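Local coordinates for protein glycoside Hydrolase (Bacteroides plebeius, PDB 5T3B) that probably hydrolyses glycosidic bonds of a polysaccharide, as a member of glycoside hydrolase family 50, whose characterised relatives are agarases, at residues K203-P208 with I216-Y221; E226-Y231 with S316-A321; P244-F249 with P328-L333; G382-V387 with N431-V436. All blocks are in the same frame, centred on the assembly; numbering follows the deposited sequence.

Interaction 1. Residues K203-P208 with I216-Y221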
loop_
_atom_site.group_PDB
_atom_site.type_symbol
_atom_site.label_atom_id
_atom_site.label_comp_id
_atom_site.label_asym_id
_atom_site.label_seq_id
_atom_site.Cartn_x
_atom_site.Cartn_y
_atom_site.Cartn_z
ATOM N N LYS A 203 -20.902 -18.660 2.756
ATOM C CA LYS A 203 -22.349 -18.647 2.708
ATOM C C LYS A 203 -22.940 -19.488 1.595
ATOM O O LYS A 203 -24.134 -19.732 1.521
ATOM C CB LYS A 203 -22.882 -17.212 2.582
ATOM C CG LYS A 203 -22.548 -16.312 3.777
ATOM C CD LYS A 203 -23.181 -16.898 5.081
ATOM C CE LYS A 203 -22.900 -16.041 6.307
ATOM N NZ LYS A 203 -23.511 -16.704 7.497
ATOM N N GLY A 204 -22.108 -19.929 0.689
ATOM C CA GLY A 204 -22.563 -20.713 -0.491
ATOM C C GLY A 204 -23.443 -19.979 -1.468
ATOM O O GLY A 204 -24.399 -20.555 -1.994
ATOM N N ILE A 205 -23.081 -18.714 -1.733
ATOM C CA ILE A 205 -23.848 -17.849 -2.567
ATOM C C ILE A 205 -23.008 -17.384 -3.758
ATOM O O ILE A 205 -21.852 -17.693 -3.868
ATOM C CB ILE A 205 -24.390 -16.663 -1.762
ATOM C CG1 ILE A 205 -23.247 -15.805 -1.146
ATOM C CG2 ILE A 205 -25.366 -17.142 -0.680
ATOM C CD1 ILE A 205 -23.727 -14.571 -0.409
ATOM N N SER A 206 -23.703 -16.694 -4.674
ATOM C CA SER A 206 -23.043 -16.083 -5.813
ATOM C C SER A 206 -22.762 -14.629 -5.506
ATOM O O SER A 206 -23.393 -14.017 -4.621
ATOM C CB SER A 206 -23.973 -16.104 -7.023
ATOM O OG SER A 206 -24.242 -17.414 -7.494
ATOM N N TYR A 207 -21.841 -14.053 -6.273
ATOM C CA TYR A 207 -21.670 -12.596 -6.241
ATOM C C TYR A 207 -22.968 -11.897 -6.709
ATOM O O TYR A 207 -23.738 -12.422 -7.507
ATOM C CB TYR A 207 -20.524 -12.144 -7.138
ATOM C CG TYR A 207 -19.183 -12.562 -6.576
ATOM C CD1 TYR A 207 -18.739 -12.060 -5.355
ATOM C CD2 TYR A 207 -18.314 -13.401 -7.276
ATOM C CE1 TYR A 207 -17.486 -12.359 -4.861
ATOM C CE2 TYR A 207 -17.057 -13.722 -6.729
ATOM C CZ TYR A 207 -16.664 -13.187 -5.530
ATOM O OH TYR A 207 -15.444 -13.459 -4.954
ATOM N N PRO A 208 -23.244 -10.711 -6.172
ATOM C CA PRO A 208 -24.425 -9.974 -6.671
ATOM C C PRO A 208 -24.439 -9.776 -8.172
ATOM O O PRO A 208 -23.413 -9.468 -8.742
ATOM C CB PRO A 208 -24.293 -8.599 -5.982
ATOM C CG PRO A 208 -23.440 -8.873 -4.758
ATOM C CD PRO A 208 -22.415 -9.889 -5.251
ATOM N N ILE A 216 -18.659 -5.882 -3.440
ATOM C CA ILE A 216 -18.850 -5.079 -2.281
ATOM C C ILE A 216 -20.317 -5.094 -1.795
ATOM O O ILE A 216 -20.578 -4.868 -0.611
ATOM C CB ILE A 216 -18.408 -3.617 -2.526
ATOM C CG1 ILE A 216 -18.349 -2.796 -1.210
ATOM C CG2 ILE A 216 -19.230 -2.941 -3.559
ATOM C CD1 ILE A 216 -17.393 -3.320 -0.164
ATOM N N GLY A 217 -21.267 -5.395 -2.671
ATOM C CA GLY A 217 -22.640 -5.497 -2.257
ATOM C C GLY A 217 -22.944 -6.604 -1.270
ATOM O O GLY A 217 -24.011 -6.615 -0.627
ATOM N N LEU A 218 -21.991 -7.526 -1.086
ATOM C CA LEU A 218 -22.131 -8.558 -0.078
ATOM C C LEU A 218 -22.226 -8.033 1.363
ATOM O O LEU A 218 -22.757 -8.701 2.251
ATOM C CB LEU A 218 -20.989 -9.547 -0.177
ATOM C CG LEU A 218 -20.974 -10.415 -1.409
ATOM C CD1 LEU A 218 -19.637 -11.112 -1.575
ATOM C CD2 LEU A 218 -22.114 -11.422 -1.429
ATOM N N VAL A 219 -21.795 -6.767 1.561
ATOM C CA VAL A 219 -21.902 -6.211 2.906
ATOM C C VAL A 219 -23.362 -6.000 3.344
ATOM O O VAL A 219 -23.603 -5.871 4.536
ATOM C CB VAL A 219 -21.161 -4.882 3.045
ATOM C CG1 VAL A 219 -19.699 -5.042 2.713
ATOM C CG2 VAL A 219 -21.767 -3.762 2.191
ATOM N N PHE A 220 -24.291 -6.076 2.414
ATOM C CA PHE A 220 -25.707 -5.969 2.750
ATOM C C PHE A 220 -26.366 -7.294 2.989
ATOM O O PHE A 220 -27.572 -7.336 3.324
ATOM C CB PHE A 220 -26.441 -5.231 1.644
ATOM C CG PHE A 220 -25.918 -3.831 1.405
ATOM C CD1 PHE A 220 -26.163 -2.829 2.337
ATOM C CD2 PHE A 220 -25.169 -3.511 0.263
ATOM C CE1 PHE A 220 -25.687 -1.562 2.149
ATOM C CE2 PHE A 220 -24.683 -2.236 0.097
ATOM C CZ PHE A 220 -24.960 -1.262 1.032
ATOM N N TYR A 221 -25.626 -8.389 2.786
ATOM C CA TYR A 221 -26.206 -9.711 2.938
ATOM C C TYR A 221 -26.274 -10.113 4.399
ATOM O O TYR A 221 -25.438 -9.691 5.226
ATOM C CB TYR A 221 -25.408 -10.732 2.116
ATOM C CG TYR A 221 -25.629 -10.706 0.630
ATOM C CD1 TYR A 221 -25.559 -9.552 -0.116
ATOM C CD2 TYR A 221 -25.939 -11.893 -0.035
ATOM C CE1 TYR A 221 -25.778 -9.563 -1.502
ATOM C CE2 TYR A 221 -26.184 -11.915 -1.401
ATOM C CZ TYR A 221 -26.081 -10.771 -2.143
ATOM O OH TYR A 221 -26.312 -10.731 -3.479
HETATM O O HOH W 1 -25.942 -13.206 -4.817
#

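Interaction 2. Residues E226-Y231 with S316-A321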
loop_
_atom_site.group_PDB
_atom_site.type_symbol
_atom_site.label_atom_id
_atom_site.label_comp_id
_atom_site.label_asym_id
_atom_site.label_seq_id
_atom_site.Cartn_x
_atom_site.Cartn_y
_atom_site.Cartn_z
ATOM N N GLU A 226 -21.367 -10.674 11.522
ATOM C CA GLU A 226 -21.040 -11.815 12.308
ATOM C C GLU A 226 -19.948 -12.710 11.709
ATOM O O GLU A 226 -19.090 -13.259 12.406
ATOM C CB GLU A 226 -22.273 -12.672 12.621
ATOM C CG GLU A 226 -22.030 -13.864 13.521
ATOM C CD GLU A 226 -21.282 -13.594 14.848
ATOM O OE1 GLU A 226 -21.488 -12.518 15.502
ATOM O OE2 GLU A 226 -20.434 -14.491 15.197
ATOM N N TRP A 227 -20.019 -12.865 10.391
ATOM C CA TRP A 227 -19.053 -13.662 9.695
ATOM C C TRP A 227 -17.633 -13.036 9.875
ATOM O O TRP A 227 -16.659 -13.744 10.135
ATOM C CB TRP A 227 -19.382 -13.821 8.197
ATOM C CG TRP A 227 -18.297 -14.551 7.477
ATOM C CD1 TRP A 227 -18.156 -15.885 7.368
ATOM C CD2 TRP A 227 -17.152 -13.995 6.885
ATOM N NE1 TRP A 227 -17.010 -16.200 6.711
ATOM C CE2 TRP A 227 -16.363 -15.045 6.433
ATOM C CE3 TRP A 227 -16.711 -12.701 6.680
ATOM C CZ2 TRP A 227 -15.103 -14.829 5.816
ATOM C CZ3 TRP A 227 -15.464 -12.493 6.060
ATOM C CH2 TRP A 227 -14.683 -13.549 5.672
ATOM N N CYS A 228 -17.552 -11.705 9.785
ATOM C CA CYS A 228 -16.250 -11.094 9.994
ATOM C C CYS A 228 -15.675 -11.447 11.372
ATOM O O CYS A 228 -14.472 -11.701 11.541
ATOM C CB CYS A 228 -16.343 -9.556 9.774
ATOM S SG CYS A 228 -16.517 -9.019 8.100
ATOM N N LYS A 229 -16.538 -11.358 12.403
ATOM C CA LYS A 229 -16.088 -11.720 13.769
ATOM C C LYS A 229 -15.520 -13.154 13.807
ATOM O O LYS A 229 -14.485 -13.428 14.405
ATOM C CB LYS A 229 -17.213 -11.497 14.769
ATOM C CG LYS A 229 -17.473 -10.023 15.047
ATOM C CD LYS A 229 -18.669 -9.731 15.886
ATOM C CE LYS A 229 -18.806 -8.251 16.152
ATOM N NZ LYS A 229 -19.945 -8.027 17.056
ATOM N N GLU A 230 -16.248 -14.088 13.230
ATOM C CA GLU A 230 -15.843 -15.477 13.192
ATOM C C GLU A 230 -14.539 -15.648 12.443
ATOM O O GLU A 230 -13.661 -16.364 12.887
ATOM C CB GLU A 230 -16.957 -16.344 12.626
ATOM C CG GLU A 230 -18.169 -16.384 13.536
ATOM C CD GLU A 230 -19.349 -17.137 12.967
ATOM O OE1 GLU A 230 -19.188 -17.822 11.910
ATOM O OE2 GLU A 230 -20.470 -17.042 13.573
ATOM N N TYR A 231 -14.412 -14.933 11.304
ATOM C CA TYR A 231 -13.213 -15.107 10.479
ATOM C C TYR A 231 -11.998 -14.616 11.229
ATOM O O TYR A 231 -10.965 -15.274 11.223
ATOM C CB TYR A 231 -13.417 -14.388 9.154
ATOM C CG TYR A 231 -12.372 -14.767 8.111
ATOM C CD1 TYR A 231 -12.214 -16.071 7.679
ATOM C CD2 TYR A 231 -11.580 -13.792 7.512
ATOM C CE1 TYR A 231 -11.278 -16.414 6.679
ATOM C CE2 TYR A 231 -10.639 -14.109 6.546
ATOM C CZ TYR A 231 -10.506 -15.393 6.120
ATOM O OH TYR A 231 -9.606 -15.730 5.161
ATOM N N SER A 316 -16.319 -1.063 8.932
ATOM C CA SER A 316 -16.725 -1.156 10.291
ATOM C C SER A 316 -16.895 -2.589 10.743
ATOM O O SER A 316 -16.517 -2.947 11.872
ATOM C CB SER A 316 -17.989 -0.330 10.503
ATOM O OG SER A 316 -19.118 -0.935 9.831
ATOM N N ALA A 317 -17.397 -3.460 9.869
ATOM C CA ALA A 317 -17.514 -4.856 10.228
ATOM C C ALA A 317 -16.154 -5.462 10.575
ATOM O O ALA A 317 -16.024 -6.261 11.488
ATOM C CB ALA A 317 -18.134 -5.666 9.099
ATOM N N ILE A 318 -15.138 -5.113 9.783
ATOM C CA ILE A 318 -13.840 -5.702 9.968
ATOM C C ILE A 318 -13.149 -5.141 11.230
ATOM O O ILE A 318 -12.588 -5.860 12.033
ATOM C CB ILE A 318 -13.023 -5.567 8.683
ATOM C CG1 ILE A 318 -13.743 -6.411 7.585
ATOM C CG2 ILE A 318 -11.592 -6.056 8.926
ATOM C CD1 ILE A 318 -13.275 -6.108 6.172
ATOM N N LYS A 319 -13.206 -3.808 11.402
ATOM C CA LYS A 319 -12.647 -3.239 12.590
ATOM C C LYS A 319 -13.345 -3.774 13.862
ATOM O O LYS A 319 -12.678 -4.119 14.853
ATOM C CB LYS A 319 -12.676 -1.724 12.557
ATOM C CG LYS A 319 -12.032 -1.046 13.755
ATOM C CD LYS A 319 -10.546 -1.432 13.942
ATOM C CE LYS A 319 -9.866 -0.537 14.965
ATOM N NZ LYS A 319 -9.362 0.676 14.320
ATOM N N ASN A 320 -14.667 -3.847 13.816
ATOM C CA ASN A 320 -15.422 -4.395 14.976
ATOM C C ASN A 320 -15.062 -5.858 15.230
ATOM O O ASN A 320 -15.011 -6.315 16.339
ATOM C CB ASN A 320 -16.903 -4.150 14.797
ATOM C CG ASN A 320 -17.215 -2.667 14.925
ATOM O OD1 ASN A 320 -16.564 -1.979 15.688
ATOM N ND2 ASN A 320 -18.245 -2.180 14.254
ATOM N N ALA A 321 -14.795 -6.600 14.158
ATOM C CA ALA A 321 -14.329 -7.965 14.292
ATOM C C ALA A 321 -12.973 -8.055 14.988
ATOM O O ALA A 321 -12.780 -8.920 15.822
ATOM C CB ALA A 321 -14.242 -8.652 12.958
HETATM O O HOH W 2 -13.906 -11.485 16.449
#

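Interaction 3. Residues P244-F249 with P328-L333. With EDO (1,2-ethanediol), chain M.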
loop_
_atom_site.group_PDB
_atom_site.type_symbol
_atom_site.label_atom_id
_atom_site.label_comp_id
_atom_site.label_asym_id
_atom_site.label_seq_id
_atom_site.Cartn_x
_atom_site.Cartn_y
_atom_site.Cartn_z
ATOM N N PRO A 244 4.050 -10.204 17.530
ATOM C CA PRO A 244 4.587 -8.850 17.471
ATOM C C PRO A 244 5.254 -8.497 16.142
ATOM O O PRO A 244 5.399 -7.324 15.861
ATOM C CB PRO A 244 5.604 -8.784 18.584
ATOM C CG PRO A 244 6.015 -10.222 18.739
ATOM C CD PRO A 244 4.749 -11.040 18.524
ATOM N N ASP A 245 5.591 -9.491 15.324
ATOM C CA ASP A 245 6.272 -9.235 14.033
ATOM C C ASP A 245 5.329 -9.048 12.891
ATOM O O ASP A 245 5.785 -8.893 11.750
ATOM C CB ASP A 245 7.269 -10.350 13.774
ATOM C CG ASP A 245 8.397 -10.318 14.802
ATOM O OD1 ASP A 245 8.858 -9.210 15.203
ATOM O OD2 ASP A 245 8.809 -11.440 15.226
ATOM N N VAL A 246 4.050 -9.008 13.172
ATOM C CA VAL A 246 3.019 -8.718 12.187
ATOM C C VAL A 246 2.657 -7.247 12.256
ATOM O O VAL A 246 2.229 -6.730 13.269
ATOM C CB VAL A 246 1.836 -9.659 12.390
ATOM C CG1 VAL A 246 0.687 -9.266 11.474
ATOM C CG2 VAL A 246 2.198 -11.088 12.237
ATOM N N LEU A 247 2.944 -6.509 11.167
ATOM C CA LEU A 247 2.658 -5.090 11.077
ATOM C C LEU A 247 1.149 -4.850 11.162
ATOM O O LEU A 247 0.683 -3.922 11.809
ATOM C CB LEU A 247 3.248 -4.523 9.789
ATOM C CG LEU A 247 3.090 -3.090 9.462
ATOM C CD1 LEU A 247 3.754 -2.243 10.546
ATOM C CD2 LEU A 247 3.722 -2.799 8.124
ATOM N N GLY A 248 0.367 -5.661 10.466
ATOM C CA GLY A 248 -1.068 -5.574 10.388
ATOM C C GLY A 248 -1.534 -6.400 9.236
ATOM O O GLY A 248 -0.801 -7.206 8.697
ATOM N N PHE A 249 -2.817 -6.220 8.828
ATOM C CA PHE A 249 -3.341 -7.006 7.693
ATOM C C PHE A 249 -4.204 -6.163 6.782
ATOM O O PHE A 249 -4.794 -5.163 7.183
ATOM C CB PHE A 249 -4.149 -8.219 8.166
ATOM C CG PHE A 249 -5.509 -7.885 8.774
ATOM C CD1 PHE A 249 -5.608 -7.418 10.087
ATOM C CD2 PHE A 249 -6.653 -8.059 8.051
ATOM C CE1 PHE A 249 -6.811 -7.105 10.639
ATOM C CE2 PHE A 249 -7.858 -7.758 8.609
ATOM C CZ PHE A 249 -7.946 -7.242 9.893
ATOM N N PRO A 328 -7.339 -7.827 19.901
ATOM C CA PRO A 328 -7.791 -6.501 19.513
ATOM C C PRO A 328 -6.711 -5.495 19.146
ATOM O O PRO A 328 -7.005 -4.421 18.678
ATOM C CB PRO A 328 -8.557 -5.999 20.733
ATOM C CG PRO A 328 -8.782 -7.178 21.559
ATOM C CD PRO A 328 -7.740 -8.209 21.272
ATOM N N GLU A 329 -5.422 -5.841 19.356
ATOM C CA GLU A 329 -4.333 -4.963 19.059
ATOM C C GLU A 329 -3.727 -5.190 17.665
ATOM O O GLU A 329 -2.825 -4.416 17.285
ATOM C CB GLU A 329 -3.203 -5.058 20.100
ATOM C CG GLU A 329 -3.574 -4.482 21.459
ATOM C CD GLU A 329 -2.503 -4.807 22.460
ATOM O OE1 GLU A 329 -1.540 -3.987 22.631
ATOM O OE2 GLU A 329 -2.567 -5.960 23.029
ATOM N N LEU A 330 -4.257 -6.153 16.882
ATOM C CA LEU A 330 -3.793 -6.355 15.498
ATOM C C LEU A 330 -4.220 -5.139 14.692
ATOM O O LEU A 330 -5.412 -4.813 14.697
ATOM C CB LEU A 330 -4.419 -7.618 14.968
ATOM C CG LEU A 330 -3.992 -8.056 13.585
ATOM C CD1 LEU A 330 -2.491 -8.330 13.532
ATOM C CD2 LEU A 330 -4.803 -9.270 13.160
ATOM N N LEU A 331 -3.319 -4.525 13.930
ATOM C CA LEU A 331 -3.671 -3.385 13.110
ATOM C C LEU A 331 -4.394 -3.798 11.836
ATOM O O LEU A 331 -3.942 -4.683 11.101
ATOM C CB LEU A 331 -2.463 -2.530 12.754
ATOM C CG LEU A 331 -1.694 -1.923 13.918
ATOM C CD1 LEU A 331 -0.571 -1.038 13.409
ATOM C CD2 LEU A 331 -2.625 -1.147 14.831
ATOM N N TYR A 332 -5.460 -3.035 11.543
ATOM C CA TYR A 332 -6.208 -3.182 10.328
ATOM C C TYR A 332 -5.745 -2.105 9.351
ATOM O O TYR A 332 -5.920 -0.917 9.570
ATOM C CB TYR A 332 -7.690 -3.119 10.580
ATOM C CG TYR A 332 -8.546 -3.237 9.348
ATOM C CD1 TYR A 332 -8.181 -4.047 8.279
ATOM C CD2 TYR A 332 -9.695 -2.511 9.241
ATOM C CE1 TYR A 332 -8.967 -4.148 7.128
ATOM C CE2 TYR A 332 -10.507 -2.592 8.144
ATOM C CZ TYR A 332 -10.149 -3.389 7.067
ATOM O OH TYR A 332 -10.890 -3.458 5.935
ATOM N N LEU A 333 -5.149 -2.573 8.239
ATOM C CA LEU A 333 -4.513 -1.661 7.249
ATOM C C LEU A 333 -5.368 -1.500 6.004
ATOM O O LEU A 333 -4.845 -0.991 5.005
ATOM C CB LEU A 333 -3.143 -2.194 6.904
ATOM C CG LEU A 333 -2.205 -2.523 8.061
ATOM C CD1 LEU A 333 -0.905 -3.128 7.551
ATOM C CD2 LEU A 333 -1.901 -1.328 8.925
HETATM C C1 EDO M . -5.846 -2.767 16.813
HETATM O O1 EDO M . -6.791 -2.666 15.733
HETATM C C2 EDO M . -6.041 -1.627 17.846
HETATM O O2 EDO M . -6.026 -0.476 16.966
HETATM O O HOH W 3 -0.601 -5.436 13.892
#

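Interaction 4. Residues G382-V387 with N431-V436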
loop_
_atom_site.group_PDB
_atom_site.type_symbol
_atom_site.label_atom_id
_atom_site.label_comp_id
_atom_site.label_asym_id
_atom_site.label_seq_id
_atom_site.Cartn_x
_atom_site.Cartn_y
_atom_site.Cartn_z
ATOM N N GLY A 382 -7.736 12.611 10.228
ATOM C CA GLY A 382 -6.355 12.503 10.662
ATOM C C GLY A 382 -5.753 11.078 10.656
ATOM O O GLY A 382 -4.569 10.892 10.955
ATOM N N THR A 383 -6.602 10.058 10.386
ATOM C CA THR A 383 -6.078 8.686 10.270
ATOM C C THR A 383 -5.134 8.668 9.091
ATOM O O THR A 383 -5.462 9.197 8.056
ATOM C CB THR A 383 -7.239 7.713 10.047
ATOM O OG1 THR A 383 -8.083 7.771 11.201
ATOM C CG2 THR A 383 -6.736 6.300 9.803
ATOM N N PRO A 384 -3.948 8.090 9.264
ATOM C CA PRO A 384 -2.945 8.116 8.165
ATOM C C PRO A 384 -3.254 7.106 7.087
ATOM O O PRO A 384 -4.088 6.190 7.244
ATOM C CB PRO A 384 -1.644 7.813 8.857
ATOM C CG PRO A 384 -2.105 6.846 9.977
ATOM C CD PRO A 384 -3.385 7.471 10.465
ATOM N N PHE A 385 -2.524 7.289 5.987
ATOM C CA PHE A 385 -2.535 6.331 4.891
ATOM C C PHE A 385 -1.112 5.800 4.664
ATOM O O PHE A 385 -0.120 6.370 5.134
ATOM C CB PHE A 385 -3.110 6.938 3.593
ATOM C CG PHE A 385 -2.227 7.906 2.893
ATOM C CD1 PHE A 385 -2.174 9.219 3.247
ATOM C CD2 PHE A 385 -1.463 7.485 1.824
ATOM C CE1 PHE A 385 -1.398 10.132 2.594
ATOM C CE2 PHE A 385 -0.662 8.395 1.110
ATOM C CZ PHE A 385 -0.615 9.733 1.504
ATOM N N MET A 386 -1.070 4.695 3.915
ATOM C CA MET A 386 0.184 4.136 3.426
ATOM C C MET A 386 -0.014 3.818 1.946
ATOM O O MET A 386 -1.121 3.428 1.563
ATOM C CB MET A 386 0.616 2.891 4.176
ATOM C CG MET A 386 -0.315 1.740 4.104
ATOM S SD MET A 386 0.111 0.330 5.146
ATOM C CE MET A 386 1.617 -0.132 4.408
ATOM N N VAL A 387 1.035 3.915 1.170
ATOM C CA VAL A 387 1.001 3.533 -0.247
ATOM C C VAL A 387 1.414 2.092 -0.312
ATOM O O VAL A 387 2.568 1.739 -0.047
ATOM C CB VAL A 387 1.841 4.458 -1.088
ATOM C CG1 VAL A 387 1.926 3.891 -2.524
ATOM C CG2 VAL A 387 1.271 5.856 -1.065
ATOM N N ASN A 431 0.529 12.848 6.774
ATOM C CA ASN A 431 -0.405 11.775 6.991
ATOM C C ASN A 431 -0.058 10.460 6.295
ATOM O O ASN A 431 -0.841 9.504 6.396
ATOM C CB ASN A 431 -1.855 12.172 6.603
ATOM C CG ASN A 431 -1.977 12.659 5.190
ATOM O OD1 ASN A 431 -1.130 13.409 4.675
ATOM N ND2 ASN A 431 -3.113 12.341 4.587
ATOM N N CYS A 432 1.116 10.390 5.654
ATOM C CA CYS A 432 1.562 9.120 5.065
ATOM C C CYS A 432 2.590 8.479 5.984
ATOM O O CYS A 432 3.578 9.155 6.310
ATOM C CB CYS A 432 2.178 9.390 3.694
ATOM S SG CYS A 432 2.818 7.893 2.899
ATOM N N VAL A 433 2.346 7.241 6.392
ATOM C CA VAL A 433 3.248 6.558 7.288
ATOM C C VAL A 433 4.251 5.624 6.566
ATOM O O VAL A 433 5.059 5.015 7.239
ATOM C CB VAL A 433 2.488 5.735 8.347
ATOM C CG1 VAL A 433 1.808 6.665 9.321
ATOM C CG2 VAL A 433 1.520 4.738 7.768
ATOM N N GLY A 434 4.232 5.628 5.211
ATOM C CA GLY A 434 5.208 4.986 4.413
ATOM C C GLY A 434 4.588 4.261 3.232
ATOM O O GLY A 434 3.478 4.571 2.764
ATOM N N TRP A 435 5.398 3.359 2.690
ATOM C CA TRP A 435 5.084 2.797 1.370
ATOM C C TRP A 435 5.632 1.396 1.223
ATOM O O TRP A 435 6.483 0.930 2.004
ATOM C CB TRP A 435 5.646 3.690 0.241
ATOM C CG TRP A 435 7.145 3.835 0.287
ATOM C CD1 TRP A 435 8.077 2.881 -0.054
ATOM C CD2 TRP A 435 7.889 4.982 0.723
ATOM N NE1 TRP A 435 9.332 3.373 0.171
ATOM C CE2 TRP A 435 9.271 4.668 0.605
ATOM C CE3 TRP A 435 7.534 6.275 1.108
ATOM C CZ2 TRP A 435 10.274 5.574 0.932
ATOM C CZ3 TRP A 435 8.532 7.168 1.414
ATOM C CH2 TRP A 435 9.887 6.824 1.315
ATOM N N VAL A 436 5.143 0.783 0.144
ATOM C CA VAL A 436 5.535 -0.544 -0.269
ATOM C C VAL A 436 5.772 -0.539 -1.741
ATOM O O VAL A 436 4.869 -0.200 -2.518
ATOM C CB VAL A 436 4.454 -1.599 0.103
ATOM C CG1 VAL A 436 4.894 -3.000 -0.289
ATOM C CG2 VAL A 436 4.063 -1.501 1.547
HETATM O O HOH W 4 -5.119 10.527 5.678
#

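Interaction 1. Residues K203-P208 with I216-Y221
Ile-205 CD1 packs against both Leu-218 and Tyr-221. Ile-205 CD1 lies 3.5 Å from Tyr-221 CD2 and 3.7 Å from Leu-218 CD2. CG1 of Ile-205 sits between the backbone N and the carbonyl carbon (chi1 61°), and from there the extended branch carries CD1 across. Leu-218 forks at this point. Its CD2 turns to Ile-205 and to Pro-208 CD. On the other branch, Leu-218 CD1 lies 4.0 Å from Tyr-207 CD1. Leu-218 CD2 also sits over the centre of the Tyr-221 ring. Pro-208 CG reaches the phenol end, 3.7 Å from Tyr-221 OH. No direct hydrogen bond joins the segments. A water bridges them, 2.7 Å from Ser-206 O, to which it donates, and 2.8 Å from Tyr-221 OH. Were Tyr-221 an alanine, Ile-205 CD1 and Pro-208 would probably lose their aromatic neighbour, and the bridging water its side-chain partner. Further out, Tyr-221 OH makes a weak hydrogen bond to Asp-276. Gly-204, with positive phi, closes helix 195-203 in a Schellman motif and turns the chain into the loop. Residues 216-220 are the end of a 3-10 segment; Leu-218 lies in it and Tyr-221 follows it. Both segments belong to the connection to helix 224-232. The chemistry implies a loop folded back on itself by apolar contact, with one water bridging polar atoms.

Interaction 2. Residues E226-Y231 with S316-A321
Cys-228 and Ala-321 meet where two helices pack, 224-232 and 300-324. This is a helix-helix packing contact in the enzyme's catalytic fold, which is probably the (beta/alpha)8 barrel of its family. The short segments cross at -41°, and their axes come within 8.2 Å. Small side chains allow this approach. On the tight side, Ala-321 CB presses on the backbone of the other helix and lies 3.4 Å from Cys-228 O. It also touches Cys-228 CB. The Cys-228 side chain points into the interface. SG stands beside the backbone N, anti to the carbonyl carbon (chi1 -73°), and this directs it between two residues of the facing helix. Cys-228 SG lies 3.8 Å from Ile-318 CG1 and 3.9 Å from Ala-317 CB. Cys-228 CB meanwhile rests against the backbone at Ala-317 O. All four of these residues are buried. Their side chains meet by apolar packing, against each other and against backbone carbonyls. No direct hydrogen bond crosses between the segments. Helix 195-203 flanks the pair, with Phe-199 edge-to-face against Trp-227 and Phe-195 edge-to-face against Tyr-231. The other side is looser. Lys-229 and Asn-320 are partly exposed there. The lysine chain is extended beyond CG and runs past the facing helix. Lys-229 CG packs 3.8 Å from Ala-321 CA, whereas Lys-229 CE stays 4.3 Å from Asn-320 O. Here a water joins the backbones, donating to Lys-229 O and to Ala-321 O at 2.9 Å each.

Interaction 3. Residues P244-F249 with P328-L333
Phe-249 and Tyr-332 form a single beta bridge between two loop segments, at what are probably neighbouring strand positions of the family's (beta/alpha)8 barrel. Two backbone bonds hold it. Phe-249 N donates to Leu-331 O at 3.0 Å, and Leu-333 N donates to Phe-249 O at 2.8 Å. Gly-248 CA lies only 3.1 Å from Leu-331 O. A side chain at this position would probably run into Leu-331 O and Leu-333. Phe-249 CG takes the crowded position between the backbone N and the carbonyl carbon (chi1 72°), and the ring swings over the other segment. Tyr-332 CD1 covers one face of this ring near its rim, 3.6 Å from Phe-249 CZ. The two rings are near parallel (26°) but slid apart and barely overlap. Leu-330 crosses the phenylalanine at about a right angle, with Leu-330 CD2 3.7 Å from Phe-249 CD1. Its other branch, Leu-330 CD1, meets Val-246 CG1 at 3.9 Å. Tyr-332 OH is tied to Ser-251 OG. A water accepts from Leu-331 N. Beyond the pair, Leu-247 makes a backbone hydrogen bond to Gln-189 of strand 188-190, and Leu-333 O bonds to Ser-359 OG. This succession is consistent with a (beta/alpha)8 barrel wall.

Interaction 4. Residues G382-V387 with N431-V436
Strands 385-387 and 432-436 run parallel, 21° apart, with a beta bulge that shifts the register by one between Phe-385 and Val-387. Phe-385 N bonds to Asn-431 O (2.8 Å), and Phe-385 O receives Val-433 N. Past the bulge, Val-387 N bonds to Gly-434 O (3.0 Å), and Val-387 O receives Val-436 N in a more bent bond (131°). The Phe-385 ring leans across to the other strand. Cys-432 CB makes a CH-pi contact over one face, 3.6 Å from Phe-385 CZ, with SG placed obliquely. At the ring edge lies Asn-431 CG, and the amide is turned 73° from the ring. Asn-431 ND2 donates to Met-373 O and to a water held by Thr-383 O. These are probably neighbouring strands of the family's (beta/alpha)8 barrel, with strand 358-361 beyond one and strand 120-126 beyond the other. A serine replacing Phe-385 would probably open a gap against Cys-432 and leave Trp-376 without its edge-to-face partner. Val-433 CG1 packs on Pro-384 CB at 3.7 Å. Met-386 bends at its thioether, and Met-386 CE meets Val-436 CG2 at 4.0 Å. Cys-432 SG also takes a weak bond from Gly-434 N.

Interactions 1, 2 and 4 follow in series along the chain. Interactions 2 and 3 cross, because their segments alternate. They also touch: Ile-318 CG2 of interaction 2 lies 3.6 Å from Tyr-332 CZ of interaction 3. Helix 300-324 thus packs both on helix 224-232 and on the inner strand-like segments. Interaction 1 lies outermost, its centre 26 Å from that of the chain, in the loop before helix 224-232. Interaction 4 is the most central, at 8 Å. The centres of interactions 3 and 4 are 15 Å apart. Both probably belong to the wall of one (beta/alpha)8 barrel, with strand 358-361 between them. The four contacts thus probably run from the barrel wall through its helices to a peripheral loop.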